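Local coordinates for protein 2',5'-phosphodiesterase 12 (Homo sapiens, PDB 4Z0V) that belongs to the endonuclease/exonuclease/phosphatase family, with a DNase I-like fold that holds a magnesium ion, preceded in the chain by a smaller beta domain, at residues V322-C325 and G326-S330; N329-P332 and S333-M336; H388-L391 and D392-F395. One frame throughout, in Å; residues are numbered along the deposited sequence.

Contact 1 (V322-C325 and G326-S330); sequences VIFC and GDFNS
With chi1 of Phe-324 at -170°, CG stands anti to the backbone N and the ring leans along the strand toward Phe-328, whose own chi1 of -65° turns its ring back toward the strand. The two rings form a T-shaped pair: the edge of Phe-328 points at one face of Phe-324, with planes at 73° and centroids 5.2 Å apart. CE2 of Phe-328 makes the approach, 3.8 Å from CZ of Phe-324 and above the rim of that ring. Its neighbour CZ lies 3.7 Å from the carbonyl O of Cys-325, so the Phe-328 ring also rests on the strand backbone. Strand 322-327 closes a beta-alpha-beta unit with strand 280-287 and helix 295-316, and that helix packs on the same aromatic pair through Ile-309 and Met-302. Where the strand ends, Asp-327 makes an Asx turn: its OD1 accepts from Asn-329 N at 3.1 Å, met nearly end-on, while OD2 is bonded to Asn-132 ND2. One step further, Ser-330 OG donates to Phe-328 O at 2.7 Å, approaching from above the carbonyl plane.

Contact 2 (N329-P332 and S333-M336); sequences NSTP and STGM
The loop leading into helix 335-342 closes here as a type I beta turn from Thr-331 to Thr-334, and both ends of the turn meet at a single carbonyl oxygen. Thr-331 O accepts twice from Thr-334: from the backbone N at 3.2 Å, well above the carbonyl plane, and from the hydroxyl OG1 at 2.9 Å, nearly in line with the C=O bond. The hydroxyl reaches that oxygen because chi1 of 64° sets OG1 between the backbone N and the carbonyl carbon of its own residue, leaving the methyl CG2 against the backbone of Thr-331, 3.6 Å from its N. Thr-334 is also the N-cap of the helix: the same OG1 accepts from Tyr-337 N, so one hydroxyl ties the turn to the first turn of the helix. Asp-351 takes the nearby Gly-335 N, and its carboxylate would be expected to interact favourably with the positive end of the helix dipole. A water bridges the backbone further, donating to Pro-332 O and Thr-334 O at 2.7 Å each.

On the buried side, Met-336 bends at chi2 and chi3 to bring its thioether back over Ser-330. SD comes to 3.2 Å from Ser-330 OG, whose bond is made to Phe-328 O, and the terminal methyl CE lies 3.6 Å from Ser-330 CB. Helix 295-316 adjoins this buried side, with Met-302 against Met-336 and Arg-298 against Ser-330.

Contact 3 (H388-L391 and D392-F395); sequences HGCL and DYIF
Strand 387-397 is interrupted at Cys-390 and Leu-391, where Leu-391 turns to a psi of -18° before the extended path resumes at Asp-392. Across this break the side chain of Cys-390 meets the ring of Tyr-393 three residues on. SG stands off CE1 by 3.6 Å and lies 4.4 Å from the ring centroid, inclined 46° from the ring normal, an oblique sulfur-aromatic contact. The thiol is carried there by its trans torsion (chi1 171°), which lays SG beside the carbonyl carbon and on toward the tyrosine. Tyr-393, with CG beside its backbone N, sends its ring back along the chain to answer it, and CE2 passes 3.7 Å from the carbonyl O of Leu-391. The phenol oxygen OH ends 3.2 Å from Cys-390 O, but its hydrogen bond is made to Ser-330 O, in the loop after strand 322-327. Pro-332 of that loop touches both Cys-390 and Tyr-393.

Asp-392 directs its carboxylate to other partners. OD2 is bonded to the hydroxyl of Thr-381 and to ND1 of His-430, two bonds that should limit how freely the carboxylate can rotate. Thr-381 OG1 is linked in turn to Leu-391 N, so the same hydroxyl joins the irregular backbone to the aspartate. Further along, CB of Tyr-393 sits 3.5 Å above one face of the Phe-395 ring, toward its rim. The break divides the hairpin arm paired with strand 382-384 from the part that runs antiparallel to strand 322-327 in the mixed sheet of the DNase I-like core.

Overall arrangement
Contacts 1 and 3 lie on neighbouring antiparallel strands of one mixed sheet, their centres about 8 Å apart, and are joined by the backbone bond from Phe-324 N to Phe-395 O at 2.8 Å. Contact 2 continues directly from contact 1, sharing Asn-329 and Ser-330, with Phe-328 CB 4.0 Å from Met-336 CE. Tyr-393 of contact 3 links all three: its OH is 2.7 Å from Ser-330 O, which belongs to both other contacts. The bound magnesium ion lies about 8 Å from the side chain of Leu-391 and about 14 Å from that of Ser-330, so contact 3 approaches the metal more closely than contact 2 does.

Contact 1 (V322-C325 and G326-S330)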
loop_
_atom_site.group_PDB
_atom_site.type_symbol
_atom_site.label_atom_id
_atom_site.label_comp_id
_atom_site.label_asym_id
_atom_site.label_seq_id
_atom_site.Cartn_x
_atom_site.Cartn_y
_atom_site.Cartn_z
ATOM N N VAL A 322 -5.197 16.817 -5.319
ATOM C CA VAL A 322 -5.400 15.370 -5.278
ATOM C C VAL A 322 -4.161 14.562 -5.612
ATOM O O VAL A 322 -3.356 14.929 -6.465
ATOM C CB VAL A 322 -6.545 15.027 -6.312
ATOM C CG1 VAL A 322 -6.715 13.512 -6.498
ATOM C CG2 VAL A 322 -7.880 15.669 -5.910
ATOM N N ILE A 323 -4.031 13.412 -4.923
ATOM C CA ILE A 323 -3.074 12.349 -5.231
ATOM C C ILE A 323 -3.960 11.146 -5.437
ATOM O O ILE A 323 -4.792 10.869 -4.572
ATOM C CB ILE A 323 -1.977 12.089 -4.162
ATOM C CG1 ILE A 323 -1.023 13.286 -4.027
ATOM C CG2 ILE A 323 -1.177 10.799 -4.505
ATOM C CD1 ILE A 323 -0.187 13.227 -2.745
ATOM N N PHE A 324 -3.835 10.462 -6.565
ATOM C CA PHE A 324 -4.655 9.274 -6.817
ATOM C C PHE A 324 -3.747 8.093 -7.164
ATOM O O PHE A 324 -3.203 7.993 -8.273
ATOM C CB PHE A 324 -5.683 9.563 -7.935
ATOM C CG PHE A 324 -6.776 8.551 -8.208
ATOM C CD1 PHE A 324 -6.875 7.373 -7.461
ATOM C CD2 PHE A 324 -7.722 8.777 -9.201
ATOM C CE1 PHE A 324 -7.915 6.458 -7.694
ATOM C CE2 PHE A 324 -8.755 7.856 -9.438
ATOM C CZ PHE A 324 -8.838 6.696 -8.689
ATOM N N CYS A 325 -3.563 7.212 -6.182
ATOM C CA CYS A 325 -2.753 6.002 -6.304
ATOM C C CYS A 325 -3.624 4.840 -6.687
ATOM O O CYS A 325 -4.809 4.829 -6.376
ATOM C CB CYS A 325 -2.071 5.707 -4.967
ATOM S SG CYS A 325 -0.854 6.939 -4.458
ATOM N N GLY A 326 -3.009 3.779 -7.175
ATOM C CA GLY A 326 -3.792 2.568 -7.360
ATOM C C GLY A 326 -3.221 1.543 -8.290
ATOM O O GLY A 326 -2.232 1.792 -8.982
ATOM N N ASP A 327 -3.803 0.350 -8.222
ATOM C CA ASP A 327 -3.543 -0.676 -9.222
ATOM C C ASP A 327 -4.724 -0.521 -10.165
ATOM O O ASP A 327 -5.850 -0.880 -9.822
ATOM C CB ASP A 327 -3.435 -2.045 -8.579
ATOM C CG ASP A 327 -3.284 -3.155 -9.593
ATOM O OD1 ASP A 327 -3.445 -2.882 -10.815
ATOM O OD2 ASP A 327 -3.042 -4.300 -9.171
ATOM N N PHE A 328 -4.498 0.142 -11.288
ATOM C CA PHE A 328 -5.578 0.456 -12.205
ATOM C C PHE A 328 -5.825 -0.653 -13.216
ATOM O O PHE A 328 -6.752 -0.531 -14.008
ATOM C CB PHE A 328 -5.266 1.774 -12.923
ATOM C CG PHE A 328 -5.232 2.933 -11.955
ATOM C CD1 PHE A 328 -4.056 3.275 -11.295
ATOM C CD2 PHE A 328 -6.387 3.654 -11.665
ATOM C CE1 PHE A 328 -4.031 4.347 -10.383
ATOM C CE2 PHE A 328 -6.364 4.683 -10.707
ATOM C CZ PHE A 328 -5.184 5.020 -10.085
ATOM N N ASN A 329 -5.012 -1.727 -13.194
ATOM C CA ASN A 329 -5.130 -2.859 -14.149
ATOM C C ASN A 329 -5.287 -2.343 -15.600
ATOM O O ASN A 329 -6.020 -2.933 -16.405
ATOM C CB ASN A 329 -6.331 -3.736 -13.742
ATOM C CG ASN A 329 -5.941 -4.754 -12.705
ATOM O OD1 ASN A 329 -5.032 -5.548 -12.933
ATOM N ND2 ASN A 329 -6.673 -4.828 -11.586
ATOM N N SER A 330 -4.571 -1.239 -15.911
ATOM C CA SER A 330 -4.623 -0.571 -17.223
ATOM C C SER A 330 -3.255 -0.149 -17.641
ATOM O O SER A 330 -2.603 0.622 -16.933
ATOM C CB SER A 330 -5.521 0.663 -17.186
ATOM O OG SER A 330 -6.757 0.437 -16.532
#

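Contact 2 (N329-P332 and S333-M336)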
loop_
_atom_site.group_PDB
_atom_site.type_symbol
_atom_site.label_atom_id
_atom_site.label_comp_id
_atom_site.label_asym_id
_atom_site.label_seq_id
_atom_site.Cartn_x
_atom_site.Cartn_y
_atom_site.Cartn_z
ATOM N N ASN A 329 -5.012 -1.727 -13.194
ATOM C CA ASN A 329 -5.130 -2.859 -14.149
ATOM C C ASN A 329 -5.287 -2.343 -15.600
ATOM O O ASN A 329 -6.020 -2.933 -16.405
ATOM C CB ASN A 329 -6.331 -3.736 -13.742
ATOM C CG ASN A 329 -5.941 -4.754 -12.705
ATOM O OD1 ASN A 329 -5.032 -5.548 -12.933
ATOM N ND2 ASN A 329 -6.673 -4.828 -11.586
ATOM N N SER A 330 -4.571 -1.239 -15.911
ATOM C CA SER A 330 -4.623 -0.571 -17.223
ATOM C C SER A 330 -3.255 -0.149 -17.641
ATOM O O SER A 330 -2.603 0.622 -16.933
ATOM C CB SER A 330 -5.521 0.663 -17.186
ATOM O OG SER A 330 -6.757 0.437 -16.532
ATOM N N THR A 331 -2.848 -0.564 -18.841
ATOM C CA THR A 331 -1.545 -0.137 -19.342
ATOM C C THR A 331 -1.645 1.263 -19.989
ATOM O O THR A 331 -2.756 1.718 -20.246
ATOM C CB THR A 331 -0.980 -1.158 -20.336
ATOM O OG1 THR A 331 -1.755 -1.100 -21.543
ATOM C CG2 THR A 331 -0.869 -2.572 -19.749
ATOM N N PRO A 332 -0.517 1.944 -20.305
ATOM C CA PRO A 332 -0.620 3.310 -20.879
ATOM C C PRO A 332 -1.244 3.406 -22.276
ATOM O O PRO A 332 -1.581 4.511 -22.700
ATOM C CB PRO A 332 0.837 3.792 -20.914
ATOM C CG PRO A 332 1.535 2.947 -19.842
ATOM C CD PRO A 332 0.892 1.607 -19.993
ATOM N N SER A 333 -1.459 2.286 -22.967
ATOM C CA SER A 333 -2.061 2.348 -24.305
ATOM C C SER A 333 -3.596 2.280 -24.253
ATOM O O SER A 333 -4.236 2.392 -25.297
ATOM C CB SER A 333 -1.520 1.214 -25.179
ATOM O OG SER A 333 -1.786 -0.044 -24.587
ATOM N N THR A 334 -4.194 2.143 -23.051
ATOM C CA THR A 334 -5.639 1.951 -22.914
ATOM C C THR A 334 -6.460 3.233 -22.977
ATOM O O THR A 334 -5.935 4.343 -22.795
ATOM C CB THR A 334 -5.961 1.244 -21.601
ATOM O OG1 THR A 334 -5.580 2.076 -20.508
ATOM C CG2 THR A 334 -5.287 -0.121 -21.481
ATOM N N GLY A 335 -7.773 3.035 -23.130
ATOM C CA GLY A 335 -8.748 4.107 -23.086
ATOM C C GLY A 335 -8.762 4.713 -21.697
ATOM O O GLY A 335 -8.832 5.921 -21.559
ATOM N N MET A 336 -8.673 3.883 -20.648
ATOM C CA MET A 336 -8.699 4.433 -19.293
ATOM C C MET A 336 -7.505 5.366 -19.083
ATOM O O MET A 336 -7.693 6.483 -18.618
ATOM C CB MET A 336 -8.759 3.341 -18.212
ATOM C CG MET A 336 -9.042 3.924 -16.805
ATOM S SD MET A 336 -7.910 3.259 -15.562
ATOM C CE MET A 336 -6.320 4.038 -16.049
HETATM O O HOH W 1 -3.780 5.608 -23.839
#

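Contact 3 (H388-L391 and D392-F395)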
loop_
_atom_site.group_PDB
_atom_site.type_symbol
_atom_site.label_atom_id
_atom_site.label_comp_id
_atom_site.label_asym_id
_atom_site.label_seq_id
_atom_site.Cartn_x
_atom_site.Cartn_y
_atom_site.Cartn_z
ATOM N N HIS A 388 3.536 -9.347 -18.407
ATOM C CA HIS A 388 4.123 -8.176 -17.768
ATOM C C HIS A 388 3.399 -6.940 -18.294
ATOM O O HIS A 388 2.891 -6.935 -19.419
ATOM C CB HIS A 388 5.651 -8.062 -17.882
ATOM C CG HIS A 388 6.145 -7.763 -19.258
ATOM N ND1 HIS A 388 6.561 -8.772 -20.099
ATOM C CD2 HIS A 388 6.282 -6.575 -19.896
ATOM C CE1 HIS A 388 6.954 -8.172 -21.212
ATOM N NE2 HIS A 388 6.790 -6.854 -21.142
ATOM N N GLY A 389 3.334 -5.910 -17.470
ATOM C CA GLY A 389 2.698 -4.688 -17.902
ATOM C C GLY A 389 2.773 -3.616 -16.848
ATOM O O GLY A 389 2.981 -3.908 -15.660
ATOM N N CYS A 390 2.644 -2.375 -17.293
ATOM C CA CYS A 390 2.593 -1.238 -16.375
ATOM C C CYS A 390 1.139 -1.081 -16.010
ATOM O O CYS A 390 0.357 -0.672 -16.873
ATOM C CB CYS A 390 3.149 0.011 -17.047
ATOM S SG CYS A 390 2.887 1.514 -16.089
ATOM N N LEU A 391 0.756 -1.439 -14.763
ATOM C CA LEU A 391 -0.646 -1.430 -14.326
ATOM C C LEU A 391 -0.922 -0.437 -13.213
ATOM O O LEU A 391 -2.091 -0.135 -12.946
ATOM C CB LEU A 391 -1.011 -2.838 -13.793
ATOM C CG LEU A 391 -0.872 -4.018 -14.799
ATOM C CD1 LEU A 391 -1.250 -5.318 -14.147
ATOM C CD2 LEU A 391 -1.666 -3.783 -16.083
ATOM N N ASP A 392 0.137 0.003 -12.529
ATOM C CA ASP A 392 0.077 0.858 -11.322
ATOM C C ASP A 392 0.511 2.260 -11.599
ATOM O O ASP A 392 1.459 2.478 -12.365
ATOM C CB ASP A 392 0.991 0.275 -10.225
ATOM C CG ASP A 392 0.644 -1.163 -9.895
ATOM O OD1 ASP A 392 -0.291 -1.375 -9.094
ATOM O OD2 ASP A 392 1.234 -2.082 -10.520
ATOM N N TYR A 393 -0.159 3.235 -10.960
ATOM C CA TYR A 393 0.206 4.639 -11.161
ATOM C C TYR A 393 0.048 5.459 -9.904
ATOM O O TYR A 393 -0.774 5.131 -9.047
ATOM C CB TYR A 393 -0.661 5.280 -12.256
ATOM C CG TYR A 393 -0.646 4.544 -13.581
ATOM C CD1 TYR A 393 0.339 4.799 -14.531
ATOM C CD2 TYR A 393 -1.612 3.588 -13.878
ATOM C CE1 TYR A 393 0.387 4.084 -15.732
ATOM C CE2 TYR A 393 -1.567 2.856 -15.065
ATOM C CZ TYR A 393 -0.577 3.126 -15.999
ATOM O OH TYR A 393 -0.528 2.392 -17.161
ATOM N N ILE A 394 0.825 6.545 -9.804
ATOM C CA ILE A 394 0.630 7.576 -8.785
ATOM C C ILE A 394 0.218 8.794 -9.604
ATOM O O ILE A 394 1.084 9.386 -10.234
ATOM C CB ILE A 394 1.849 7.841 -7.884
ATOM C CG1 ILE A 394 2.187 6.584 -7.024
ATOM C CG2 ILE A 394 1.592 9.079 -6.978
ATOM C CD1 ILE A 394 3.630 6.634 -6.393
ATOM N N PHE A 395 -1.065 9.097 -9.679
ATOM C CA PHE A 395 -1.519 10.249 -10.470
ATOM C C PHE A 395 -1.518 11.478 -9.592
ATOM O O PHE A 395 -2.088 11.455 -8.485
ATOM C CB PHE A 395 -2.901 10.013 -11.067
ATOM C CG PHE A 395 -2.943 8.973 -12.164
ATOM C CD1 PHE A 395 -2.269 9.176 -13.370
ATOM C CD2 PHE A 395 -3.708 7.821 -12.020
ATOM C CE1 PHE A 395 -2.305 8.207 -14.380
ATOM C CE2 PHE A 395 -3.777 6.874 -13.053
ATOM C CZ PHE A 395 -3.090 7.083 -14.230
#